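Local coordinates for antiterminator Q protein (Enterobacteria phage SfI, PDB 6JNY) that probably acts on RNA polymerase as a transcription antitermination factor, letting transcription continue past terminators during phage gene expression, at residues Leu65-Ile76 with Met140-Phe149; Met36-Met44 with Lys78-Ala89. All blocks are in the same frame, centred on the assembly; numbering follows the deposited sequence.

Interaction 1: Leu65-Ile76 with Met140-Phe149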
loop_
_atom_site.group_PDB
_atom_site.type_symbol
_atom_site.label_atom_id
_atom_site.label_comp_id
_atom_site.label_asym_id
_atom_site.label_seq_id
_atom_site.Cartn_x
_atom_site.Cartn_y
_atom_site.Cartn_z
ATOM N N LEU A 65 4.877 -8.535 12.662
ATOM C CA LEU A 65 4.294 -9.578 11.824
ATOM C C LEU A 65 3.704 -8.976 10.556
ATOM O O LEU A 65 3.931 -9.477 9.447
ATOM C CB LEU A 65 3.222 -10.340 12.604
ATOM C CG LEU A 65 2.479 -11.492 11.910
ATOM C CD1 LEU A 65 2.059 -12.528 12.922
ATOM C CD2 LEU A 65 1.252 -11.018 11.132
ATOM N N ILE A 66 2.937 -7.895 10.700
ATOM C CA ILE A 66 2.327 -7.280 9.525
ATOM C C ILE A 66 3.390 -6.715 8.598
ATOM O O ILE A 66 3.265 -6.793 7.373
ATOM C CB ILE A 66 1.283 -6.223 9.926
ATOM C CG1 ILE A 66 0.150 -6.874 10.710
ATOM C CG2 ILE A 66 0.741 -5.485 8.677
ATOM C CD1 ILE A 66 -0.702 -5.870 11.498
ATOM N N SER A 67 4.435 -6.107 9.163
ATOM C CA SER A 67 5.485 -5.521 8.336
ATOM C C SER A 67 6.189 -6.588 7.511
ATOM O O SER A 67 6.517 -6.359 6.338
ATOM C CB SER A 67 6.513 -4.816 9.224
ATOM O OG SER A 67 5.953 -3.731 9.943
ATOM N N GLN A 68 6.469 -7.740 8.125
ATOM C CA GLN A 68 7.092 -8.842 7.404
ATOM C C GLN A 68 6.181 -9.337 6.293
ATOM O O GLN A 68 6.644 -9.635 5.184
ATOM C CB GLN A 68 7.412 -9.980 8.373
ATOM C CG GLN A 68 8.487 -9.662 9.395
ATOM C CD GLN A 68 8.970 -10.901 10.127
ATOM O OE1 GLN A 68 10.048 -10.904 10.719
ATOM N NE2 GLN A 68 8.171 -11.968 10.082
ATOM N N VAL A 69 4.876 -9.416 6.562
ATOM C CA VAL A 69 3.926 -9.805 5.522
ATOM C C VAL A 69 3.940 -8.795 4.386
ATOM O O VAL A 69 4.058 -9.154 3.208
ATOM C CB VAL A 69 2.522 -9.982 6.125
ATOM C CG1 VAL A 69 1.471 -10.038 5.044
ATOM C CG2 VAL A 69 2.486 -11.222 6.989
ATOM N N VAL A 70 3.799 -7.511 4.717
ATOM C CA VAL A 70 3.687 -6.500 3.675
ATOM C C VAL A 70 4.958 -6.431 2.843
ATOM O O VAL A 70 4.906 -6.359 1.611
ATOM C CB VAL A 70 3.319 -5.138 4.286
ATOM C CG1 VAL A 70 3.436 -4.041 3.248
ATOM C CG2 VAL A 70 1.921 -5.199 4.851
ATOM N N ASP A 71 6.121 -6.455 3.493
ATOM C CA ASP A 71 7.359 -6.369 2.729
ATOM C C ASP A 71 7.518 -7.569 1.811
ATOM O O ASP A 71 7.957 -7.427 0.662
ATOM C CB ASP A 71 8.565 -6.261 3.661
ATOM C CG ASP A 71 9.846 -5.935 2.909
ATOM O OD1 ASP A 71 10.061 -4.754 2.573
ATOM O OD2 ASP A 71 10.634 -6.865 2.639
ATOM N N SER A 72 7.161 -8.757 2.300
ATOM C CA SER A 72 7.339 -9.980 1.526
ATOM C C SER A 72 6.382 -10.064 0.344
ATOM O O SER A 72 6.610 -10.859 -0.577
ATOM C CB SER A 72 7.138 -11.188 2.435
ATOM O OG SER A 72 5.769 -11.413 2.687
ATOM N N VAL A 73 5.301 -9.294 0.364
ATOM C CA VAL A 73 4.344 -9.259 -0.728
ATOM C C VAL A 73 4.626 -8.101 -1.679
ATOM O O VAL A 73 4.573 -8.270 -2.897
ATOM C CB VAL A 73 2.909 -9.184 -0.156
ATOM C CG1 VAL A 73 1.914 -8.757 -1.223
ATOM C CG2 VAL A 73 2.509 -10.527 0.472
ATOM N N MET A 74 4.917 -6.917 -1.136
ATOM C CA MET A 74 4.955 -5.685 -1.906
ATOM C C MET A 74 6.329 -5.325 -2.448
ATOM O O MET A 74 6.436 -4.352 -3.206
ATOM C CB MET A 74 4.457 -4.516 -1.046
ATOM C CG MET A 74 3.029 -4.675 -0.541
ATOM S SD MET A 74 1.819 -4.834 -1.871
ATOM C CE MET A 74 2.146 -3.339 -2.806
ATOM N N TYR A 75 7.387 -6.054 -2.067
ATOM C CA TYR A 75 8.714 -5.699 -2.558
ATOM C C TYR A 75 8.787 -5.765 -4.075
ATOM O O TYR A 75 9.650 -5.118 -4.670
ATOM C CB TYR A 75 9.791 -6.605 -1.942
ATOM C CG TYR A 75 9.877 -7.967 -2.607
ATOM C CD1 TYR A 75 9.075 -9.021 -2.187
ATOM C CD2 TYR A 75 10.749 -8.194 -3.673
ATOM C CE1 TYR A 75 9.139 -10.264 -2.798
ATOM C CE2 TYR A 75 10.810 -9.424 -4.292
ATOM C CZ TYR A 75 10.010 -10.455 -3.851
ATOM O OH TYR A 75 10.078 -11.685 -4.472
ATOM N N ILE A 76 7.901 -6.539 -4.705
ATOM C CA ILE A 76 7.944 -6.726 -6.153
ATOM C C ILE A 76 7.585 -5.445 -6.898
ATOM O O ILE A 76 8.012 -5.248 -8.041
ATOM C CB ILE A 76 7.025 -7.891 -6.567
ATOM C CG1 ILE A 76 5.576 -7.593 -6.171
ATOM C CG2 ILE A 76 7.490 -9.185 -5.931
ATOM C CD1 ILE A 76 4.524 -8.253 -7.055
ATOM N N MET A 140 -3.541 -8.790 -2.727
ATOM C CA MET A 140 -2.326 -9.593 -2.589
ATOM C C MET A 140 -1.989 -9.827 -1.123
ATOM O O MET A 140 -1.509 -10.908 -0.745
ATOM C CB MET A 140 -1.150 -8.895 -3.261
ATOM C CG MET A 140 -1.231 -8.762 -4.770
ATOM S SD MET A 140 -0.162 -7.407 -5.324
ATOM C CE MET A 140 1.449 -8.064 -4.902
ATOM N N ILE A 141 -2.195 -8.810 -0.287
ATOM C CA ILE A 141 -1.795 -8.907 1.109
ATOM C C ILE A 141 -2.717 -9.835 1.897
ATOM O O ILE A 141 -2.255 -10.590 2.761
ATOM C CB ILE A 141 -1.701 -7.502 1.729
ATOM C CG1 ILE A 141 -0.514 -6.748 1.144
ATOM C CG2 ILE A 141 -1.543 -7.600 3.230
ATOM C CD1 ILE A 141 -0.603 -5.242 1.391
ATOM N N TYR A 142 -4.021 -9.809 1.625
ATOM C CA TYR A 142 -5.015 -10.472 2.468
ATOM C C TYR A 142 -4.707 -11.942 2.785
ATOM O O TYR A 142 -4.654 -12.304 3.968
ATOM C CB TYR A 142 -6.440 -10.341 1.891
ATOM C CG TYR A 142 -7.420 -11.207 2.647
ATOM C CD1 TYR A 142 -7.948 -10.785 3.857
ATOM C CD2 TYR A 142 -7.750 -12.484 2.198
ATOM C CE1 TYR A 142 -8.809 -11.575 4.590
ATOM C CE2 TYR A 142 -8.605 -13.288 2.929
ATOM C CZ TYR A 142 -9.137 -12.824 4.121
ATOM O OH TYR A 142 -9.998 -13.622 4.851
ATOM N N PRO A 143 -4.531 -12.829 1.797
ATOM C CA PRO A 143 -4.315 -14.242 2.161
ATOM C C PRO A 143 -3.040 -14.454 2.937
ATOM O O PRO A 143 -2.978 -15.357 3.783
ATOM C CB PRO A 143 -4.264 -14.957 0.810
ATOM C CG PRO A 143 -3.797 -13.914 -0.148
ATOM C CD PRO A 143 -4.408 -12.620 0.339
ATOM N N VAL A 144 -2.019 -13.643 2.682
ATOM C CA VAL A 144 -0.752 -13.798 3.381
ATOM C C VAL A 144 -0.874 -13.347 4.825
ATOM O O VAL A 144 -0.292 -13.958 5.727
ATOM C CB VAL A 144 0.371 -13.060 2.637
ATOM C CG1 VAL A 144 1.716 -13.337 3.287
ATOM C CG2 VAL A 144 0.388 -13.481 1.176
ATOM N N LEU A 145 -1.595 -12.251 5.074
ATOM C CA LEU A 145 -1.756 -11.801 6.450
ATOM C C LEU A 145 -2.687 -12.722 7.217
ATOM O O LEU A 145 -2.442 -13.021 8.391
ATOM C CB LEU A 145 -2.286 -10.366 6.490
ATOM C CG LEU A 145 -2.313 -9.799 7.923
ATOM C CD1 LEU A 145 -0.917 -9.781 8.527
ATOM C CD2 LEU A 145 -2.952 -8.408 8.013
ATOM N N ASP A 146 -3.773 -13.164 6.580
ATOM C CA ASP A 146 -4.662 -14.117 7.233
ATOM C C ASP A 146 -3.902 -15.376 7.620
ATOM O O ASP A 146 -4.046 -15.875 8.739
ATOM C CB ASP A 146 -5.835 -14.475 6.317
ATOM C CG ASP A 146 -6.824 -15.418 6.972
ATOM O OD1 ASP A 146 -7.238 -15.166 8.120
ATOM O OD2 ASP A 146 -7.193 -16.415 6.327
ATOM N N SER A 147 -3.061 -15.882 6.715
ATOM C CA SER A 147 -2.307 -17.085 7.040
ATOM C C SER A 147 -1.213 -16.792 8.054
ATOM O O SER A 147 -0.845 -17.679 8.835
ATOM C CB SER A 147 -1.726 -17.702 5.769
ATOM O OG SER A 147 -0.564 -17.018 5.369
ATOM N N ALA A 148 -0.697 -15.562 8.084
ATOM C CA ALA A 148 0.346 -15.242 9.057
ATOM C C ALA A 148 -0.198 -15.283 10.476
ATOM O O ALA A 148 0.459 -15.806 11.383
ATOM C CB ALA A 148 0.974 -13.877 8.773
ATOM N N PHE A 149 -1.381 -14.712 10.697
ATOM C CA PHE A 149 -1.988 -14.779 12.022
ATOM C C PHE A 149 -2.346 -16.216 12.384
ATOM O O PHE A 149 -2.161 -16.639 13.533
ATOM C CB PHE A 149 -3.245 -13.910 12.058
ATOM C CG PHE A 149 -2.983 -12.436 12.236
ATOM C CD1 PHE A 149 -2.177 -11.965 13.255
ATOM C CD2 PHE A 149 -3.577 -11.528 11.378
ATOM C CE1 PHE A 149 -1.967 -10.604 13.413
ATOM C CE2 PHE A 149 -3.377 -10.176 11.535
ATOM C CZ PHE A 149 -2.571 -9.713 12.539
#
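Val69 and Ile141 carry the apolar interlock between Leu65-Ile76 and Met140-Phe149, each a knob set into a hole of the other helix. The two branches of Val69 divide the work. The Val69 and Val144 side chains run past each other in opposite directions, and Val69 CG1, anti to the backbone N (chi1 166°), lies 3.7 Å from Val144 CG1, while Val69 CG2 presses against Ala148 CB at 3.5 Å. Ile141 answers from the facing helix among Val69, Val70, Val73 and Met74; its CG1 meets Val73 CG1 at 3.9 Å, and its CD1 comes up to the sulfur of Met74 roughly at right angles to that chain. Val73 spreads its other methyl, CG2, tip to tip with Val144 CG2.

This is knobs-into-holes packing between roughly antiparallel helices, whose axes approach to 9.6 Å at an angle of 143°. It lays helix 60-74 along the later part of the long C-terminal helix 123-155, and no hydrogen bond crosses the interface. Helix 10-28 borders one side, where Trp19 touches both Ile66 and the Phe149 ring.

The aromatic component is a CH-pi contact. Leu65 CD2 stands over one face of Phe149, 4.2 Å from the ring centroid and displaced toward the rim. That same methyl also touches Leu145 CD1 at 3.6 Å and rests against Ala148 CB, so it meets two aliphatic groups as well as the ring.

At the other end the contact is made by a bent methionine chain. Met140 bends at its last torsion (chi3 66°), which brings CE to 3.8 Å from Ile76 CD1, the two chains meeting end on.

Interaction 2: Met36-Met44 with Lys78-Ala89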
loop_
_atom_site.group_PDB
_atom_site.type_symbol
_atom_site.label_atom_id
_atom_site.label_comp_id
_atom_site.label_asym_id
_atom_site.label_seq_id
_atom_site.Cartn_x
_atom_site.Cartn_y
_atom_site.Cartn_z
ATOM N N MET A 36 14.335 -4.485 8.771
ATOM C CA MET A 36 13.180 -5.309 8.444
ATOM C C MET A 36 12.573 -4.972 7.090
ATOM O O MET A 36 11.800 -5.776 6.555
ATOM C CB MET A 36 12.115 -5.162 9.532
ATOM C CG MET A 36 12.536 -5.713 10.881
ATOM S SD MET A 36 11.989 -7.412 11.120
ATOM C CE MET A 36 10.462 -7.150 12.023
ATOM N N SER A 37 12.915 -3.814 6.529
ATOM C CA SER A 37 12.393 -3.387 5.238
ATOM C C SER A 37 13.083 -2.104 4.791
ATOM O O SER A 37 12.865 -1.038 5.373
ATOM C CB SER A 37 10.875 -3.171 5.316
ATOM O OG SER A 37 10.386 -2.605 4.110
ATOM N N SER A 38 13.922 -2.195 3.755
ATOM C CA SER A 38 14.571 -0.997 3.241
ATOM C C SER A 38 13.570 -0.026 2.626
ATOM O O SER A 38 13.754 1.192 2.728
ATOM C CB SER A 38 15.667 -1.366 2.239
ATOM O OG SER A 38 15.154 -2.146 1.179
ATOM N N VAL A 39 12.507 -0.533 1.995
ATOM C CA VAL A 39 11.513 0.361 1.403
ATOM C C VAL A 39 10.831 1.186 2.486
ATOM O O VAL A 39 10.701 2.411 2.371
ATOM C CB VAL A 39 10.492 -0.423 0.558
ATOM C CG1 VAL A 39 9.397 0.506 0.090
ATOM C CG2 VAL A 39 11.157 -1.076 -0.648
ATOM N N ILE A 40 10.383 0.526 3.558
ATOM C CA ILE A 40 9.729 1.258 4.642
ATOM C C ILE A 40 10.699 2.228 5.302
ATOM O O ILE A 40 10.346 3.379 5.585
ATOM C CB ILE A 40 9.076 0.300 5.652
ATOM C CG1 ILE A 40 7.993 -0.535 4.960
ATOM C CG2 ILE A 40 8.471 1.081 6.814
ATOM C CD1 ILE A 40 7.451 -1.639 5.810
ATOM N N ALA A 41 11.939 1.787 5.540
ATOM C CA ALA A 41 12.944 2.660 6.147
ATOM C C ALA A 41 13.209 3.888 5.285
ATOM O O ALA A 41 13.259 5.016 5.792
ATOM C CB ALA A 41 14.231 1.874 6.389
ATOM N N LYS A 42 13.379 3.693 3.973
ATOM C CA LYS A 42 13.570 4.830 3.075
ATOM C C LYS A 42 12.354 5.744 3.075
ATOM O O LYS A 42 12.492 6.973 3.042
ATOM C CB LYS A 42 13.857 4.346 1.653
ATOM C CG LYS A 42 14.155 5.469 0.672
ATOM C CD LYS A 42 14.746 4.936 -0.626
ATOM C CE LYS A 42 15.312 6.065 -1.475
ATOM N NZ LYS A 42 16.454 6.743 -0.791
ATOM N N PHE A 43 11.151 5.162 3.095
ATOM C CA PHE A 43 9.945 5.980 3.131
ATOM C C PHE A 43 9.917 6.846 4.381
ATOM O O PHE A 43 9.595 8.040 4.318
ATOM C CB PHE A 43 8.707 5.075 3.063
ATOM C CG PHE A 43 7.408 5.826 3.125
ATOM C CD1 PHE A 43 6.802 6.281 1.971
ATOM C CD2 PHE A 43 6.795 6.070 4.342
ATOM C CE1 PHE A 43 5.608 6.978 2.031
ATOM C CE2 PHE A 43 5.605 6.776 4.406
ATOM C CZ PHE A 43 5.012 7.218 3.249
ATOM N N MET A 44 10.269 6.264 5.523
ATOM C CA MET A 44 10.197 6.977 6.791
ATOM C C MET A 44 11.304 8.004 6.953
ATOM O O MET A 44 11.182 8.892 7.803
ATOM C CB MET A 44 10.234 5.983 7.947
ATOM C CG MET A 44 9.042 5.060 7.982
ATOM S SD MET A 44 7.653 5.760 8.863
ATOM C CE MET A 44 6.892 6.765 7.666
ATOM N N LYS A 78 7.639 -1.536 -6.255
ATOM C CA LYS A 78 8.007 -0.429 -5.379
ATOM C C LYS A 78 7.023 0.727 -5.478
ATOM O O LYS A 78 6.769 1.400 -4.474
ATOM C CB LYS A 78 9.426 0.050 -5.680
ATOM C CG LYS A 78 10.512 -0.884 -5.179
ATOM C CD LYS A 78 11.884 -0.370 -5.591
ATOM C CE LYS A 78 13.003 -1.262 -5.065
ATOM N NZ LYS A 78 13.105 -1.222 -3.579
ATOM N N LYS A 79 6.472 0.972 -6.673
ATOM C CA LYS A 79 5.489 2.037 -6.842
ATOM C C LYS A 79 4.263 1.783 -5.977
ATOM O O LYS A 79 3.821 2.662 -5.228
ATOM C CB LYS A 79 5.096 2.142 -8.316
ATOM C CG LYS A 79 4.157 3.292 -8.663
ATOM C CD LYS A 79 3.707 3.166 -10.115
ATOM C CE LYS A 79 2.783 4.296 -10.521
ATOM N NZ LYS A 79 2.173 4.061 -11.870
ATOM N N ALA A 80 3.712 0.570 -6.055
ATOM C CA ALA A 80 2.552 0.222 -5.247
ATOM C C ALA A 80 2.886 0.234 -3.764
ATOM O O ALA A 80 2.073 0.670 -2.940
ATOM C CB ALA A 80 2.009 -1.146 -5.668
ATOM N N PHE A 81 4.078 -0.255 -3.402
ATOM C CA PHE A 81 4.511 -0.220 -2.009
ATOM C C PHE A 81 4.491 1.212 -1.480
ATOM O O PHE A 81 3.958 1.473 -0.396
ATOM C CB PHE A 81 5.915 -0.833 -1.920
ATOM C CG PHE A 81 6.269 -1.451 -0.580
ATOM C CD1 PHE A 81 5.604 -1.119 0.600
ATOM C CD2 PHE A 81 7.312 -2.377 -0.508
ATOM C CE1 PHE A 81 5.972 -1.709 1.811
ATOM C CE2 PHE A 81 7.684 -2.966 0.698
ATOM C CZ PHE A 81 7.021 -2.631 1.858
ATOM N N GLY A 82 5.017 2.154 -2.260
ATOM C CA GLY A 82 5.019 3.541 -1.821
ATOM C C GLY A 82 3.621 4.108 -1.662
ATOM O O GLY A 82 3.341 4.841 -0.707
ATOM N N ILE A 83 2.719 3.760 -2.585
ATOM C CA ILE A 83 1.346 4.242 -2.491
ATOM C C ILE A 83 0.661 3.673 -1.258
ATOM O O ILE A 83 -0.072 4.377 -0.554
ATOM C CB ILE A 83 0.588 3.928 -3.792
ATOM C CG1 ILE A 83 1.030 4.887 -4.900
ATOM C CG2 ILE A 83 -0.917 3.985 -3.583
ATOM C CD1 ILE A 83 0.635 4.444 -6.277
ATOM N N LEU A 84 0.883 2.383 -0.980
ATOM C CA LEU A 84 0.357 1.784 0.234
ATOM C C LEU A 84 0.849 2.513 1.477
ATOM O O LEU A 84 0.069 2.762 2.404
ATOM C CB LEU A 84 0.769 0.307 0.294
ATOM C CG LEU A 84 0.164 -0.543 1.410
ATOM C CD1 LEU A 84 -1.279 -0.874 1.097
ATOM C CD2 LEU A 84 0.971 -1.843 1.606
ATOM N N LEU A 85 2.147 2.854 1.516
ATOM C CA LEU A 85 2.702 3.553 2.675
ATOM C C LEU A 85 2.164 4.980 2.794
ATOM O O LEU A 85 1.842 5.424 3.899
ATOM C CB LEU A 85 4.235 3.531 2.629
ATOM C CG LEU A 85 4.861 2.148 2.892
ATOM C CD1 LEU A 85 6.343 2.140 2.504
ATOM C CD2 LEU A 85 4.682 1.738 4.332
ATOM N N SER A 86 2.018 5.683 1.669
ATOM C CA SER A 86 1.406 7.015 1.702
ATOM C C SER A 86 0.016 6.956 2.322
ATOM O O SER A 86 -0.313 7.741 3.217
ATOM C CB SER A 86 1.339 7.598 0.294
ATOM O OG SER A 86 2.637 7.894 -0.195
ATOM N N TYR A 87 -0.800 5.988 1.900
ATOM C CA TYR A 87 -2.176 5.923 2.379
ATOM C C TYR A 87 -2.243 5.479 3.837
ATOM O O TYR A 87 -2.943 6.090 4.650
ATOM C CB TYR A 87 -2.971 4.968 1.488
ATOM C CG TYR A 87 -4.450 4.918 1.773
ATOM C CD1 TYR A 87 -5.028 3.767 2.298
ATOM C CD2 TYR A 87 -5.285 5.981 1.460
ATOM C CE1 TYR A 87 -6.387 3.692 2.536
ATOM C CE2 TYR A 87 -6.637 5.915 1.701
ATOM C CZ TYR A 87 -7.190 4.775 2.230
ATOM O OH TYR A 87 -8.539 4.701 2.470
ATOM N N TYR A 88 -1.553 4.385 4.184
ATOM C CA TYR A 88 -1.716 3.830 5.523
ATOM C C TYR A 88 -0.755 4.414 6.549
ATOM O O TYR A 88 -1.167 4.653 7.682
ATOM C CB TYR A 88 -1.623 2.290 5.496
ATOM C CG TYR A 88 -2.865 1.655 4.936
ATOM C CD1 TYR A 88 -4.069 1.732 5.614
ATOM C CD2 TYR A 88 -2.836 1.031 3.702
ATOM C CE1 TYR A 88 -5.220 1.148 5.100
ATOM C CE2 TYR A 88 -3.977 0.456 3.171
ATOM C CZ TYR A 88 -5.163 0.528 3.877
ATOM O OH TYR A 88 -6.296 -0.048 3.358
ATOM N N ALA A 89 0.515 4.607 6.193
ATOM C CA ALA A 89 1.473 5.124 7.165
ATOM C C ALA A 89 1.336 6.635 7.319
ATOM O O ALA A 89 1.042 7.131 8.411
ATOM C CB ALA A 89 2.897 4.716 6.784
#
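Phe43 lies flat over Leu85, whose CB sits 3.6 Å from the ring centroid and only 5° off the ring normal, a CH-pi contact centred on the face. The ring is a knob in a hole formed by Gly82, Leu85, Ser86 and Ala89 of helix 78-90, within the all-helical core of a protein whose family belongs to the helix-turn-helix clan. With CG anti to the backbone N, Phe43 reaches out from helix 38-45 and slides past Leu85, which runs the opposite way. Its far end, CZ, comes 3.7 Å from the backbone N of Ser86.

A second CH-pi contact lies nearer the start of both helices. Val39 CG1 stands over a face of Phe81, 3.8 Å from its centroid, and Ile40 CG1 approaches the same ring obliquely at CZ. Leu85 CD1 then fills in between the two phenylalanines, touching Phe43 CB at 3.8 Å and Ile40 CG1 at 4.0 Å. At the outer margin the aliphatic chain of Lys78 extends until a bend at its last torsion brings NZ across Val39 CG2.

The helices cross at -52° and no hydrogen bond joins them; a second shell of side chains backs the apolar contacts. Trp23 and Val27 of helix 10-28 touch Leu85 and Ile40 respectively, and helix 60-74 supplies Asp71 and Met74 against Phe81. Asp71 is also the hydrogen-bond partner of Ser37, the N-cap of helix 38-45. The same hydroxyl closes the first turn as an acceptor: the N-H of Ile40 points almost straight at Ser37 OG, with Ile40 N 3.2 Å from that oxygen and an N-H...O angle of 167°.

Overall arrangement
Helix 60-74 joins the two contacts: one side of it packs on helix 123-155 in interaction 1, while Asp71 and Met74 meet residues of interaction 2. Ser37 OG and Asp71 OD1, 2.7 Å apart in a probable hydrogen bond, connect them directly, and Met74 CE rests on Ala80 CB. Both interfaces are partly buried and lack hydrogen bonds across them, yet their chemistry differs. Interaction 1 is farther from the chain centre, buries more surface and relies mostly on branched aliphatic side chains between roughly antiparallel helices. Interaction 2, closer to the centre, joins steeply crossed helices through two phenylalanine faces. Helix 10-28 touches both.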